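Local coordinates for transcriptional regulator (Vibrio virus VP882, PDB 7DWM), which binds the autoinducer 3,5-dimethylpyrazin-2-ol in a PAS-type domain and, carrying a LuxR-type helix-turn-helix, probably binds DNA to regulate transcription, at residues T128-A131 against G132-R136. Residues are numbered along the deposited sequence; the frame is centred on the assembly and turned at random.
Sequences TDTA and GRIER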
loop_
_atom_site.group_PDB
_atom_site.type_symbol
_atom_site.label_atom_id
_atom_site.label_comp_id
_atom_site.label_asym_id
_atom_site.label_seq_id
_atom_site.Cartn_x
_atom_site.Cartn_y
_atom_site.Cartn_z
ATOM N N THR A 128 2.230 10.883 -4.345
ATOM C CA THR A 128 1.382 12.069 -4.476
ATOM C C THR A 128 0.347 11.928 -5.592
ATOM O O THR A 128 -0.857 12.080 -5.357
ATOM C CB THR A 128 2.262 13.295 -4.727
ATOM O OG1 THR A 128 2.920 13.152 -5.992
ATOM C CG2 THR A 128 3.316 13.430 -3.641
ATOM N N ASP A 129 0.793 11.653 -6.819
ATOM C CA ASP A 129 -0.138 11.550 -7.944
ATOM C C ASP A 129 -0.936 10.248 -7.901
ATOM O O ASP A 129 -2.158 10.232 -8.142
ATOM C CB ASP A 129 0.619 11.678 -9.268
ATOM C CG ASP A 129 1.673 10.601 -9.446
ATOM O OD1 ASP A 129 2.202 10.112 -8.425
ATOM O OD2 ASP A 129 1.970 10.245 -10.607
ATOM N N THR A 130 -0.256 9.145 -7.600
ATOM C CA THR A 130 -0.909 7.849 -7.647
ATOM C C THR A 130 -1.921 7.677 -6.528
ATOM O O THR A 130 -2.863 6.903 -6.691
ATOM C CB THR A 130 0.133 6.732 -7.592
ATOM O OG1 THR A 130 0.776 6.737 -6.312
ATOM C CG2 THR A 130 1.178 6.929 -8.681
ATOM N N ALA A 131 -1.793 8.420 -5.427
ATOM C CA ALA A 131 -2.828 8.380 -4.401
ATOM C C ALA A 131 -4.171 8.812 -4.975
ATOM O O ALA A 131 -5.173 8.103 -4.838
ATOM C CB ALA A 131 -2.427 9.266 -3.219
ATOM N N GLY A 132 -4.197 9.951 -5.671
ATOM C CA GLY A 132 -5.433 10.391 -6.300
ATOM C C GLY A 132 -5.898 9.468 -7.412
ATOM O O GLY A 132 -7.101 9.192 -7.540
ATOM N N ARG A 133 -4.960 8.954 -8.217
ATOM C CA ARG A 133 -5.367 8.062 -9.306
ATOM C C ARG A 133 -6.017 6.783 -8.772
ATOM O O ARG A 133 -7.132 6.411 -9.185
ATOM C CB ARG A 133 -4.163 7.734 -10.195
ATOM C CG ARG A 133 -3.610 8.936 -10.953
ATOM C CD ARG A 133 -2.181 8.716 -11.444
ATOM N NE ARG A 133 -2.082 7.635 -12.421
ATOM C CZ ARG A 133 -0.991 6.897 -12.607
ATOM N NH1 ARG A 133 0.097 7.131 -11.887
ATOM N NH2 ARG A 133 -0.986 5.932 -13.517
ATOM N N ILE A 134 -5.363 6.117 -7.816
ATOM C CA ILE A 134 -5.934 4.906 -7.233
ATOM C C ILE A 134 -7.193 5.233 -6.426
ATOM O O ILE A 134 -8.082 4.392 -6.301
ATOM C CB ILE A 134 -4.903 4.126 -6.387
ATOM C CG1 ILE A 134 -3.766 3.541 -7.236
ATOM C CG2 ILE A 134 -5.556 2.975 -5.668
ATOM C CD1 ILE A 134 -2.387 3.944 -6.770
ATOM N N GLU A 135 -7.305 6.449 -5.878
ATOM C CA GLU A 135 -8.515 6.752 -5.118
ATOM C C GLU A 135 -9.729 6.860 -6.027
ATOM O O GLU A 135 -10.804 6.330 -5.704
ATOM C CB GLU A 135 -8.339 8.044 -4.328
ATOM C CG GLU A 135 -9.570 8.401 -3.518
ATOM C CD GLU A 135 -9.883 9.881 -3.550
ATOM O OE1 GLU A 135 -10.117 10.459 -2.472
ATOM O OE2 GLU A 135 -9.904 10.467 -4.652
ATOM N N ARG A 136 -9.585 7.530 -7.173
ATOM C CA ARG A 136 -10.707 7.595 -8.104
ATOM C C ARG A 136 -11.031 6.204 -8.652
ATOM O O ARG A 136 -12.208 5.841 -8.785
ATOM C CB ARG A 136 -10.428 8.604 -9.217
ATOM C CG ARG A 136 -9.427 8.161 -10.240
ATOM C CD ARG A 136 -9.723 8.760 -11.616
ATOM N NE ARG A 136 -10.768 8.045 -12.350
ATOM C CZ ARG A 136 -10.694 6.771 -12.731
ATOM N NH1 ARG A 136 -11.701 6.228 -13.396
ATOM N NH2 ARG A 136 -9.622 6.040 -12.459
#
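Asp129 and Arg133, one helical turn apart, show how an i to i+4 acid-base pair rides on ordinary backbone bonding. Their side chains extend alongside each other, yet the salt bridge is long, with Asp129 OD2 3.9 Å from Arg133 NH1 and the carboxylate and guanidinium planes turned 45° apart. The other carboxylate oxygen turns back on the chain: a chi1 of 60° tucks CG over the backbone, and OD1 accepts a weak bond from Thr130 N at 2.8 Å, bent to 126°. The acid thus divides itself between a peptide N-H near the start of the helix and a distant cation.

The main chain pairs in regular alpha-helical fashion. Arg133 N donates to Asp129 O (3.1 Å), Ile134 N reaches Thr130 O almost straight (2.9 Å), Glu135 N meets Ala131 O at 2.9 Å through a more bent bond, and Arg136 N continues the series to Gly132 O (3.0 Å). A kink at the third torsion of Arg133 swings its NH1 to 3.4 Å from Thr130 CG2, while Ile134 CD1 lies 3.8 Å from Thr130 CB, so two carbons of the threonine side chain meet different neighbours. Its hydroxyl instead bonds to Asp126 O, and Thr128 OG1 to Asp126 OD2, tying the first turn of helix 127-139 to the PAS-fold strand 119-126 that it directly follows. Farther along, Glu135 OE1 is hydrogen-bonded to Ser222 OG.

Ile89 of the second subunit packs on Thr130, and Leu237 of that subunit on both Arg133 and Ile134, placing this turn at the dimer interface. The negative Asp129 near the helix N-terminus should interact favourably with the helix dipole, whereas its stretched, tilted pairing with Arg133 implies a modest electrostatic attraction rather than a tight ion pair.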